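Local coordinates for protein beta sliding clamp (Borrelia burgdorferi, PDB 6DJ8) that probably tethers DNA polymerases and other proteins to DNA, forming a ring-shaped head-to-tail homodimer around the duplex that makes replication processive, at residues A[76-81]-A[139-144]; A[44-49]-A[55-60]; A[26-31]-A[252-257]; A[63-68]-A[225-230]; A[239-242]-A[247-250]. All coordinates share one frame; numbering follows the deposited sequence.

All five contacts reach one antiparallel sheet that runs from the N-terminal domain into the central domain. Contact 2 is a hairpin on the N-terminal side, and contact 1 lies beside it, centre to centre about 6 Å away, on the neighbouring edge strand. Contact 5 is a hairpin on the central-domain side, its centre about 20 Å from that of contact 2. Between them, strands 64-70 and 254-259 pair across the domain boundary. Contacts 3 and 4, with centres about 4 Å apart, press helices 19-29 and 223-231 against this junction. Contact 4 meets contact 5 through F225 and F247, while S58 links contact 2 to A29 of contact 3.

Contact 1 (A[76-81]-A[139-144])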
# COMPACT_ATOMS: atom_id res chain seq x y z
N ASP A 76 28.10 21.00 23.23
CA ASP A 76 26.91 21.46 22.53
C ASP A 76 27.28 21.76 21.09
O ASP A 76 28.36 22.27 20.81
CB ASP A 76 26.35 22.71 23.20
CG ASP A 76 25.85 22.45 24.61
OD1 ASP A 76 25.85 21.27 25.04
OD2 ASP A 76 25.46 23.43 25.29
N PHE A 77 26.38 21.42 20.17
CA PHE A 77 26.63 21.70 18.76
C PHE A 77 25.30 21.56 18.02
O PHE A 77 24.33 21.02 18.56
CB PHE A 77 27.67 20.74 18.16
CG PHE A 77 27.25 19.29 18.15
CD1 PHE A 77 27.41 18.49 19.27
CD2 PHE A 77 26.68 18.73 17.02
CE1 PHE A 77 27.04 17.15 19.25
CE2 PHE A 77 26.28 17.38 17.00
CZ PHE A 77 26.46 16.60 18.11
N LYS A 78 25.29 22.02 16.77
CA LYS A 78 24.12 21.90 15.91
C LYS A 78 24.52 21.24 14.60
O LYS A 78 25.67 21.37 14.16
CB LYS A 78 23.46 23.26 15.63
CG LYS A 78 23.04 24.04 16.86
CD LYS A 78 22.19 25.24 16.47
CE LYS A 78 21.84 26.10 17.66
NZ LYS A 78 20.41 26.57 17.56
N VAL A 79 23.57 20.52 14.00
CA VAL A 79 23.76 19.84 12.72
C VAL A 79 22.49 19.99 11.89
O VAL A 79 21.39 19.74 12.38
CB VAL A 79 24.09 18.34 12.90
CG1 VAL A 79 24.04 17.65 11.57
CG2 VAL A 79 25.47 18.18 13.51
N LEU A 80 22.65 20.40 10.63
CA LEU A 80 21.56 20.39 9.66
C LEU A 80 21.75 19.20 8.74
O LEU A 80 22.79 19.07 8.08
CB LEU A 80 21.56 21.69 8.87
CG LEU A 80 20.38 21.96 7.94
CD1 LEU A 80 19.13 22.20 8.77
CD2 LEU A 80 20.69 23.17 7.05
N ILE A 81 20.76 18.31 8.69
CA ILE A 81 20.91 17.06 7.94
C ILE A 81 19.60 16.71 7.25
O ILE A 81 18.52 16.86 7.83
CB ILE A 81 21.38 15.91 8.84
CG1 ILE A 81 21.48 14.59 8.05
CG2 ILE A 81 20.44 15.70 10.01
CD1 ILE A 81 22.14 13.52 8.85
N ASN A 139 20.61 29.97 7.61
CA ASN A 139 19.50 30.09 6.67
C ASN A 139 18.23 29.42 7.19
O ASN A 139 17.13 29.84 6.84
CB ASN A 139 19.90 29.46 5.33
CG ASN A 139 21.05 30.20 4.65
OD1 ASN A 139 21.34 31.36 4.96
ND2 ASN A 139 21.71 29.52 3.72
N TYR A 140 18.36 28.38 8.02
CA TYR A 140 17.25 27.53 8.45
C TYR A 140 16.66 27.90 9.82
O TYR A 140 15.44 27.86 9.99
CB TYR A 140 17.70 26.06 8.49
CG TYR A 140 16.61 25.00 8.57
CD1 TYR A 140 16.14 24.37 7.43
CD2 TYR A 140 16.06 24.61 9.80
CE1 TYR A 140 15.15 23.38 7.49
CE2 TYR A 140 15.06 23.61 9.87
CZ TYR A 140 14.61 23.01 8.71
OH TYR A 140 13.63 22.02 8.74
N ASN A 141 17.51 28.27 10.78
CA ASN A 141 17.12 28.25 12.19
C ASN A 141 15.95 29.17 12.51
O ASN A 141 15.76 30.23 11.89
CB ASN A 141 18.32 28.62 13.07
CG ASN A 141 18.29 27.93 14.43
OD1 ASN A 141 17.23 27.52 14.93
ND2 ASN A 141 19.46 27.79 15.04
N TYR A 142 15.16 28.76 13.51
CA TYR A 142 14.03 29.52 14.03
C TYR A 142 14.03 29.38 15.54
O TYR A 142 14.15 28.27 16.07
CB TYR A 142 12.71 29.02 13.45
N ASP A 143 13.87 30.50 16.24
CA ASP A 143 13.94 30.55 17.69
C ASP A 143 12.53 30.64 18.28
O ASP A 143 11.77 31.55 17.94
CB ASP A 143 14.78 31.75 18.15
N MET A 144 12.20 29.69 19.15
CA MET A 144 10.88 29.60 19.76
C MET A 144 10.78 30.46 21.03
O MET A 144 10.68 31.69 20.97
CB MET A 144 10.54 28.14 20.09
CG MET A 144 9.06 27.80 20.02
SD MET A 144 8.45 27.54 18.34
CE MET A 144 8.52 25.76 18.16
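L80 lays its CD1 methyl over one face of the Y140 ring, 4.0 Å from the ring centroid and only 18° off the ring normal, a clear CH-pi contact. This is the tight half. The methyl sits toward the rim near CG, with L80 CD1 and Y140 CG 3.8 Å apart. With its CG anti to the backbone N (chi1 -165°), the Y140 side chain lies against the sheet, where W42 also meets its ring and its OH makes weak hydrogen bonds to A44 O and T59 N.

L80 and K78 point from edge strand 77-82 of the sheet shared by the N-terminal and central domains. Y140 lies at the weakly wound helix 135-140, and the chain beyond it leads on toward the central domain.

The looser half is more open to solvent. There the K78 chain crosses the N141 amide at about a right angle, bringing K78 NZ to 3.0 Å from N141 ND2. Both groups are donors, so this is proximity without a bond. N141 turns its OD1 to K57 NZ, whereas K78 NZ has a long, weak ion pair with E48 OE1.

Contact 2 (A[44-49]-A[55-60]); sequences ALLIEV and IIKSTD
I47 and I56 face each other across the hairpin of strands 44-50 and 53-59, part of the antiparallel sheet shared by the N-terminal and central domains. They form a non-hydrogen-bonded pair, and their side chains lean across one another at a slant, so that I47 CG2 meets I56 CG1 at 3.9 Å. The other branch of I47, CG1, sits between the backbone N and the carbonyl carbon (chi1 67°) and leads away toward V79 on the next strand. This face of the sheet is covered by helix 19-29: I56 packs on E25 and A29, and L45 reaches I26.

The other face carries L46 with K57 and E48 with I55, both hydrogen-bonded pairs. L46 CD2 approaches the aliphatic K57 CD at 4.3 Å. Beyond that carbon, the extended lysine chain carries NZ to Y142 O, tying the chain beyond helix 135-140 to the hairpin. E48 and I55 touch near their roots, CB to CB at 4.2 Å, before the ends diverge.

Beneath these side chains the strands run antiparallel, at 161°. L46 N to K57 O measures 2.9 Å and K57 N to L46 O 2.7 Å, and E48 and I55 exchange a second reciprocal pair of bonds. At the far end S58 OG is hydrogen-bonded to A29 O of the covering helix. Between the bonded pairs, the CA-H of I47 points to I55 O, with CA and O 3.2 Å apart.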
# COMPACT_ATOMS: atom_id res chain seq x y z
N ALA A 44 15.79 19.33 5.03
CA ALA A 44 16.60 18.95 6.17
C ALA A 44 15.85 19.22 7.47
O ALA A 44 14.84 19.92 7.51
CB ALA A 44 17.91 19.74 6.17
N LEU A 45 16.37 18.65 8.55
CA LEU A 45 15.96 19.08 9.88
C LEU A 45 17.20 19.54 10.65
O LEU A 45 18.34 19.22 10.29
CB LEU A 45 15.21 17.98 10.62
CG LEU A 45 15.84 16.60 10.68
CD1 LEU A 45 16.87 16.59 11.75
CD2 LEU A 45 14.80 15.52 10.94
N LEU A 46 16.97 20.31 11.70
CA LEU A 46 18.04 20.88 12.49
C LEU A 46 18.01 20.21 13.84
O LEU A 46 16.98 20.22 14.51
CB LEU A 46 17.89 22.40 12.62
CG LEU A 46 18.84 23.10 13.59
CD1 LEU A 46 20.26 23.03 13.09
CD2 LEU A 46 18.44 24.57 13.82
N ILE A 47 19.12 19.57 14.23
CA ILE A 47 19.22 18.97 15.55
C ILE A 47 20.24 19.74 16.35
O ILE A 47 21.27 20.18 15.81
CB ILE A 47 19.57 17.47 15.50
CG1 ILE A 47 20.98 17.25 14.98
CG2 ILE A 47 18.54 16.69 14.71
CD1 ILE A 47 21.76 16.28 15.83
N GLU A 48 19.94 19.96 17.62
CA GLU A 48 20.81 20.72 18.49
C GLU A 48 21.04 19.92 19.76
O GLU A 48 20.08 19.45 20.38
CB GLU A 48 20.23 22.09 18.83
CG GLU A 48 20.90 22.71 20.04
CD GLU A 48 20.45 24.13 20.32
OE1 GLU A 48 19.32 24.50 19.95
OE2 GLU A 48 21.26 24.89 20.91
N VAL A 49 22.30 19.75 20.13
CA VAL A 49 22.67 19.20 21.42
C VAL A 49 22.83 20.35 22.39
O VAL A 49 23.64 21.26 22.16
CB VAL A 49 23.96 18.38 21.33
CG1 VAL A 49 24.46 18.06 22.73
CG2 VAL A 49 23.73 17.12 20.53
N ILE A 55 17.49 18.84 20.75
CA ILE A 55 16.37 19.61 20.20
C ILE A 55 16.32 19.32 18.71
O ILE A 55 17.31 19.52 18.00
CB ILE A 55 16.53 21.12 20.44
CG1 ILE A 55 16.76 21.44 21.92
CG2 ILE A 55 15.31 21.81 19.91
CD1 ILE A 55 15.78 20.82 22.84
N ILE A 56 15.18 18.83 18.24
CA ILE A 56 14.95 18.55 16.83
C ILE A 56 13.98 19.60 16.30
O ILE A 56 12.90 19.79 16.87
CB ILE A 56 14.42 17.13 16.62
CG1 ILE A 56 15.47 16.10 17.05
CG2 ILE A 56 14.01 16.89 15.16
CD1 ILE A 56 14.89 14.74 17.26
N LYS A 57 14.37 20.30 15.24
CA LYS A 57 13.52 21.31 14.63
C LYS A 57 13.28 20.97 13.16
O LYS A 57 14.17 20.47 12.47
CB LYS A 57 14.13 22.71 14.73
CG LYS A 57 14.19 23.27 16.15
CD LYS A 57 14.81 24.68 16.15
CE LYS A 57 15.26 25.11 17.53
NZ LYS A 57 15.91 26.48 17.54
N SER A 58 12.06 21.24 12.71
CA SER A 58 11.72 21.13 11.30
C SER A 58 10.76 22.25 10.96
O SER A 58 10.12 22.82 11.83
CB SER A 58 11.11 19.77 10.95
OG SER A 58 9.88 19.59 11.62
N THR A 59 10.70 22.60 9.68
CA THR A 59 9.74 23.60 9.26
C THR A 59 9.40 23.38 7.79
O THR A 59 10.18 22.80 7.05
CB THR A 59 10.27 25.03 9.44
OG1 THR A 59 9.26 25.97 9.02
CG2 THR A 59 11.55 25.23 8.60
N ASP A 60 8.19 23.80 7.40
CA ASP A 60 7.86 23.95 5.99
C ASP A 60 7.86 25.42 5.59
O ASP A 60 7.34 25.77 4.52
CB ASP A 60 6.54 23.25 5.67
CG ASP A 60 5.32 23.92 6.31
OD1 ASP A 60 5.44 25.01 6.93
OD2 ASP A 60 4.23 23.32 6.21

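Contact 3 (A[26-31]-A[252-257]); sequences IEKAKG and DNYKIA
Helix 19-29, one of the helices packed on the two-domain sheet of this ring-forming fold, meets strand 254-259 of the central domain where K28 reaches Y254. K28 NZ donates a hydrogen bond to Y254 OH at 2.6 Å, coming in at the edge of the phenol ring and near its plane. The lysine leaves the helix with CG anti to the carbonyl carbon (chi1 -72°). It then runs fully extended, crossing the tyrosine side chain at about a right angle.

Not just the ammonium touches the phenol: K28 CD lies 3.1 Å from Y254 OH, so the last stretch of the chain lies against the hydroxyl. E25, from the same helix, holds that hydroxyl through its OE1 and reaches N253 ND2 with its other oxygen. The phenol oxygen is thus gripped by an ammonium and a carboxylate. Their opposite charges would be expected to polarise its O-H, and both groups come from the N-terminal domain while the tyrosine belongs to the central one. N253 OD1 sits 3.2 Å above one face of the Y254 ring, offset toward its rim.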
# COMPACT_ATOMS: atom_id res chain seq x y z
N ILE A 26 12.15 11.67 14.81
CA ILE A 26 12.49 12.08 13.45
C ILE A 26 11.30 11.85 12.53
O ILE A 26 11.00 12.67 11.65
CB ILE A 26 13.73 11.32 12.93
CG1 ILE A 26 15.00 11.76 13.64
CG2 ILE A 26 13.89 11.57 11.46
CD1 ILE A 26 16.12 10.70 13.43
N GLU A 27 10.64 10.69 12.66
CA GLU A 27 9.47 10.40 11.85
C GLU A 27 8.41 11.48 12.02
O GLU A 27 7.84 11.97 11.03
CB GLU A 27 8.92 9.02 12.21
CG GLU A 27 7.84 8.47 11.28
CD GLU A 27 6.45 8.96 11.67
OE1 GLU A 27 6.25 9.32 12.85
OE2 GLU A 27 5.57 8.99 10.78
N LYS A 28 8.18 11.91 13.26
CA LYS A 28 7.22 12.97 13.52
C LYS A 28 7.67 14.28 12.90
O LYS A 28 6.93 14.91 12.15
CB LYS A 28 7.02 13.14 15.03
CG LYS A 28 6.22 11.99 15.66
CD LYS A 28 6.30 12.05 17.17
CE LYS A 28 5.60 10.86 17.80
NZ LYS A 28 5.45 11.00 19.28
N ALA A 29 8.92 14.69 13.18
CA ALA A 29 9.40 16.00 12.74
C ALA A 29 9.37 16.12 11.22
O ALA A 29 9.01 17.17 10.68
CB ALA A 29 10.82 16.27 13.26
N LYS A 30 9.72 15.05 10.52
CA LYS A 30 9.79 15.17 9.07
C LYS A 30 8.42 15.10 8.43
O LYS A 30 8.31 15.26 7.21
CB LYS A 30 10.72 14.09 8.49
CG LYS A 30 10.08 12.76 8.23
CD LYS A 30 11.14 11.70 7.90
CE LYS A 30 10.74 10.85 6.70
NZ LYS A 30 9.42 10.20 6.87
N GLY A 31 7.37 14.93 9.23
CA GLY A 31 6.03 14.88 8.67
C GLY A 31 5.66 16.12 7.89
O GLY A 31 4.91 16.02 6.91
N ASP A 252 3.41 17.88 25.98
CA ASP A 252 4.47 16.90 26.17
C ASP A 252 5.83 17.50 25.84
O ASP A 252 6.18 18.55 26.37
CB ASP A 252 4.18 15.65 25.36
CG ASP A 252 2.93 14.92 25.87
OD1 ASP A 252 2.76 14.81 27.10
OD2 ASP A 252 2.12 14.47 25.04
N ASN A 253 6.58 16.89 24.92
CA ASN A 253 7.90 17.42 24.59
C ASN A 253 7.91 18.20 23.28
O ASN A 253 8.96 18.29 22.63
CB ASN A 253 8.94 16.29 24.58
CG ASN A 253 8.57 15.15 23.63
OD1 ASN A 253 7.40 14.78 23.50
ND2 ASN A 253 9.57 14.58 22.98
N TYR A 254 6.77 18.80 22.91
CA TYR A 254 6.61 19.45 21.62
C TYR A 254 6.22 20.92 21.76
O TYR A 254 5.55 21.33 22.71
CB TYR A 254 5.55 18.73 20.75
CG TYR A 254 5.85 17.27 20.54
CD1 TYR A 254 6.86 16.87 19.68
CD2 TYR A 254 5.12 16.29 21.20
CE1 TYR A 254 7.14 15.53 19.48
CE2 TYR A 254 5.39 14.96 21.02
CZ TYR A 254 6.40 14.57 20.15
OH TYR A 254 6.67 13.24 19.99
N LYS A 255 6.69 21.72 20.80
CA LYS A 255 6.24 23.09 20.60
C LYS A 255 6.08 23.27 19.10
O LYS A 255 6.93 22.82 18.33
CB LYS A 255 7.23 24.12 21.17
CG LYS A 255 7.55 23.92 22.64
CD LYS A 255 8.58 24.96 23.11
CE LYS A 255 8.79 24.89 24.61
NZ LYS A 255 9.89 25.80 25.06
N ILE A 256 4.96 23.84 18.69
CA ILE A 256 4.63 24.00 17.28
C ILE A 256 3.99 25.36 17.10
O ILE A 256 3.21 25.80 17.95
CB ILE A 256 3.68 22.89 16.78
CG1 ILE A 256 3.96 21.57 17.50
CG2 ILE A 256 3.82 22.67 15.27
CD1 ILE A 256 2.98 20.52 17.20
N ALA A 257 4.28 26.01 15.98
CA ALA A 257 3.68 27.30 15.68
C ALA A 257 3.46 27.42 14.18
O ALA A 257 4.14 26.75 13.38
CB ALA A 257 4.54 28.46 16.19

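Contact 4 (A[63-68]-A[225-230])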
# COMPACT_ATOMS: atom_id res chain seq x y z
N ILE A 63 4.73 26.28 9.21
CA ILE A 63 4.70 25.55 10.47
C ILE A 63 6.14 25.41 10.96
O ILE A 63 7.04 25.07 10.18
CB ILE A 63 4.05 24.17 10.28
CG1 ILE A 63 2.58 24.32 9.91
CG2 ILE A 63 4.24 23.33 11.53
CD1 ILE A 63 1.92 23.07 9.39
N PHE A 64 6.36 25.69 12.24
CA PHE A 64 7.66 25.55 12.88
C PHE A 64 7.49 24.56 14.02
O PHE A 64 6.62 24.74 14.88
CB PHE A 64 8.20 26.90 13.37
CG PHE A 64 8.64 27.78 12.26
CD1 PHE A 64 7.74 28.57 11.58
CD2 PHE A 64 9.96 27.76 11.84
CE1 PHE A 64 8.15 29.36 10.52
CE2 PHE A 64 10.38 28.55 10.79
CZ PHE A 64 9.48 29.35 10.13
N PHE A 65 8.29 23.50 14.00
CA PHE A 65 8.12 22.38 14.91
C PHE A 65 9.38 22.20 15.73
O PHE A 65 10.49 22.33 15.20
CB PHE A 65 7.81 21.09 14.13
CG PHE A 65 7.87 19.83 14.97
CD1 PHE A 65 6.75 19.38 15.65
CD2 PHE A 65 9.05 19.08 15.05
CE1 PHE A 65 6.79 18.23 16.42
CE2 PHE A 65 9.10 17.92 15.82
CZ PHE A 65 7.98 17.49 16.49
N GLU A 66 9.21 21.88 17.00
CA GLU A 66 10.37 21.63 17.85
C GLU A 66 10.02 20.54 18.86
O GLU A 66 8.96 20.59 19.49
CB GLU A 66 10.80 22.93 18.54
CG GLU A 66 11.51 22.75 19.84
CD GLU A 66 12.12 24.03 20.35
OE1 GLU A 66 12.55 24.04 21.52
OE2 GLU A 66 12.14 25.03 19.60
N SER A 67 10.91 19.56 19.01
CA SER A 67 10.76 18.49 19.99
C SER A 67 12.08 18.32 20.73
O SER A 67 13.15 18.68 20.24
CB SER A 67 10.37 17.16 19.35
OG SER A 67 11.44 16.63 18.58
N THR A 68 11.99 17.74 21.93
CA THR A 68 13.17 17.56 22.77
C THR A 68 13.14 16.18 23.39
O THR A 68 12.08 15.69 23.80
CB THR A 68 13.23 18.64 23.87
OG1 THR A 68 14.37 18.41 24.70
CG2 THR A 68 11.98 18.59 24.73
N PHE A 225 -3.29 21.09 11.91
CA PHE A 225 -4.14 20.17 12.64
C PHE A 225 -3.98 18.73 12.15
O PHE A 225 -4.00 17.80 12.95
CB PHE A 225 -5.61 20.63 12.56
CG PHE A 225 -5.81 21.96 13.21
CD1 PHE A 225 -5.78 22.06 14.59
CD2 PHE A 225 -5.89 23.11 12.46
CE1 PHE A 225 -5.90 23.31 15.22
CE2 PHE A 225 -6.02 24.34 13.07
CZ PHE A 225 -6.02 24.44 14.46
N ASN A 226 -3.82 18.53 10.84
CA ASN A 226 -3.48 17.19 10.36
C ASN A 226 -2.18 16.71 10.99
O ASN A 226 -2.11 15.59 11.49
CB ASN A 226 -3.40 17.19 8.84
CG ASN A 226 -4.76 17.45 8.20
OD1 ASN A 226 -5.78 17.03 8.74
ND2 ASN A 226 -4.78 18.15 7.06
N PHE A 227 -1.20 17.61 11.10
CA PHE A 227 0.08 17.27 11.73
C PHE A 227 -0.11 16.89 13.20
O PHE A 227 0.38 15.84 13.66
CB PHE A 227 0.99 18.49 11.60
CG PHE A 227 2.39 18.30 12.10
CD1 PHE A 227 3.09 17.13 11.83
CD2 PHE A 227 3.03 19.34 12.76
CE1 PHE A 227 4.41 16.98 12.26
CE2 PHE A 227 4.34 19.20 13.19
CZ PHE A 227 5.03 18.02 12.94
N LEU A 228 -0.86 17.72 13.92
CA LEU A 228 -1.04 17.56 15.36
C LEU A 228 -1.70 16.24 15.71
O LEU A 228 -1.38 15.64 16.74
CB LEU A 228 -1.93 18.71 15.87
CG LEU A 228 -1.23 20.02 16.15
CD1 LEU A 228 -2.27 21.08 16.37
CD2 LEU A 228 -0.40 19.82 17.39
N LYS A 229 -2.69 15.81 14.92
CA LYS A 229 -3.41 14.61 15.32
C LYS A 229 -2.50 13.39 15.28
O LYS A 229 -2.74 12.43 16.02
CB LYS A 229 -4.67 14.42 14.46
CG LYS A 229 -4.49 14.33 12.96
CD LYS A 229 -5.87 14.16 12.32
CE LYS A 229 -5.93 14.66 10.88
NZ LYS A 229 -7.35 14.81 10.43
N HIS A 230 -1.42 13.43 14.50
CA HIS A 230 -0.39 12.40 14.55
C HIS A 230 0.53 12.55 15.76
O HIS A 230 1.15 11.57 16.19
CB HIS A 230 0.43 12.44 13.25
CG HIS A 230 1.57 11.47 13.21
ND1 HIS A 230 1.44 10.14 13.55
CD2 HIS A 230 2.87 11.64 12.86
CE1 HIS A 230 2.60 9.53 13.42
NE2 HIS A 230 3.49 10.42 13.00
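I63, which packs on F227, has its backbone gripped from both ends: D60 OD1 accepts the N-H of I63, and T59 OG1 is hydrogen-bonded to I63 O. This tight turn leads into strand 64-70, which pairs with strand 254-259 where the sheets of the N-terminal and central domains fuse into one. Helix 223-231 of the central domain packs on that junction and sends the F227 ring across to F65 and I63.

F227 and F65 form an offset edge-to-face pair, the edge of F227 toward the face of F65. Their centroids are 5.3 Å apart and the planes stand at 66°. The touch is closest at F227 CE2, 3.4 Å from F65 CD1, with F227 CZ at 3.5 Å from the same carbon. Each phenylalanine carries its CG anti to the backbone N (chi1 -176° for F227), which sends the two side chains out from helix and strand to cross at about a right angle.

Around the pair the fit is continued by neighbours of both domains: I32 touches F227, and Y254 packs on F65. One turn along the helix, H230 NE2 is hydrogen-bonded to E27 OE1 of helix 19-29, a polar tie between the two helices. Beside the aromatic pair, I63 CG2 approaches F227 CD2 more loosely, at 4.3 Å.

Contact 5 (A[239-242]-A[247-250])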
# COMPACT_ATOMS: atom_id res chain seq x y z
N LYS A 239 -1.64 23.04 25.68
CA LYS A 239 -1.82 24.49 25.77
C LYS A 239 -1.87 25.03 24.35
O LYS A 239 -1.01 24.70 23.53
CB LYS A 239 -0.66 25.16 26.52
CG LYS A 239 -0.45 24.72 27.95
CD LYS A 239 0.68 25.50 28.61
CE LYS A 239 1.04 24.93 29.98
NZ LYS A 239 0.12 25.31 31.07
N ILE A 240 -2.88 25.83 24.07
CA ILE A 240 -3.04 26.48 22.77
C ILE A 240 -3.01 27.98 23.01
O ILE A 240 -3.65 28.47 23.94
CB ILE A 240 -4.36 26.03 22.10
CG1 ILE A 240 -4.24 24.57 21.67
CG2 ILE A 240 -4.73 26.95 20.95
CD1 ILE A 240 -5.59 23.90 21.42
N LYS A 241 -2.28 28.70 22.16
CA LYS A 241 -2.14 30.15 22.31
C LYS A 241 -2.29 30.82 20.95
O LYS A 241 -1.95 30.24 19.92
CB LYS A 241 -0.78 30.52 22.92
CG LYS A 241 -0.55 30.01 24.33
CD LYS A 241 0.86 30.35 24.81
CE LYS A 241 1.20 29.67 26.13
NZ LYS A 241 0.12 29.87 27.14
N PHE A 242 -2.83 32.04 20.97
CA PHE A 242 -3.01 32.85 19.77
C PHE A 242 -2.39 34.22 19.97
O PHE A 242 -2.52 34.81 21.04
CB PHE A 242 -4.48 33.09 19.47
CG PHE A 242 -5.20 31.91 18.92
CD1 PHE A 242 -5.84 31.04 19.78
CD2 PHE A 242 -5.29 31.71 17.56
CE1 PHE A 242 -6.54 29.97 19.29
CE2 PHE A 242 -5.99 30.63 17.06
CZ PHE A 242 -6.61 29.76 17.93
N PHE A 247 -0.28 31.20 15.65
CA PHE A 247 -0.95 30.17 16.41
C PHE A 247 0.12 29.28 17.02
O PHE A 247 1.11 28.96 16.35
CB PHE A 247 -1.88 29.38 15.48
CG PHE A 247 -2.47 28.15 16.09
CD1 PHE A 247 -3.57 28.23 16.94
CD2 PHE A 247 -1.97 26.90 15.77
CE1 PHE A 247 -4.14 27.10 17.48
CE2 PHE A 247 -2.53 25.76 16.30
CZ PHE A 247 -3.63 25.86 17.16
N TYR A 248 -0.06 28.89 18.27
CA TYR A 248 0.99 28.20 19.01
C TYR A 248 0.38 27.09 19.82
O TYR A 248 -0.69 27.26 20.41
CB TYR A 248 1.76 29.18 19.92
CG TYR A 248 2.76 28.55 20.88
CD1 TYR A 248 4.05 28.21 20.45
CD2 TYR A 248 2.44 28.32 22.21
CE1 TYR A 248 4.97 27.65 21.32
CE2 TYR A 248 3.36 27.77 23.09
CZ TYR A 248 4.63 27.44 22.64
OH TYR A 248 5.55 26.88 23.49
N VAL A 249 1.04 25.94 19.85
CA VAL A 249 0.55 24.76 20.56
C VAL A 249 1.73 24.12 21.28
O VAL A 249 2.83 24.01 20.73
CB VAL A 249 -0.10 23.74 19.61
CG1 VAL A 249 -0.45 22.47 20.36
CG2 VAL A 249 -1.33 24.33 19.03
N GLU A 250 1.49 23.68 22.51
CA GLU A 250 2.56 23.12 23.32
C GLU A 250 1.96 22.01 24.17
O GLU A 250 0.89 22.18 24.76
CB GLU A 250 3.18 24.22 24.18
CG GLU A 250 4.09 23.74 25.27
CD GLU A 250 4.45 24.84 26.25
OE1 GLU A 250 4.45 24.57 27.47
OE2 GLU A 250 4.71 25.98 25.81
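F242 and F247 bring their rings together on the buried face of the sheet. F247 CD1 comes in over one face of F242, 3.4 Å from F242 CE2, while the ring planes stand at an oblique 59°. Because the F247 side chain has CG anti to its own N (chi1 170°), the ring also reaches back along the partner strand, and its CE1 lies 3.5 Å from I240 CG2. I240 in turn lies alongside V249, both pointing the same way, with I240 CG1 and V249 CG2 3.9 Å apart. F225 of helix 223-231 meets F247, and F151, F185 and F218 gather round F242, so this face belongs to the core of the central domain.

Strands 237-242 and 246-251 form a beta hairpin within the sheet that the central domain shares with the N-terminal one. K239 pairs with E250 and K241 with Y248 through two reciprocal sets of backbone bonds; K239 N to E250 O is 2.8 Å. I240 with V249 and F242 with F247 are the non-hydrogen-bonded pairs that alternate with these.

On the other face the lysines lie along their partners. The aliphatic part of K241 runs beside the phenol, K241 CD at 3.7 Å from Y248 CD2, and K239 CD stands 4.0 Å from E250 OE1. K239 NZ goes on to a salt bridge with E154 of the neighbouring strand 151-156. Y248 OH donates to E250 OE2 at 2.6 Å, meeting it on the anti side, 16° out of the carboxylate plane.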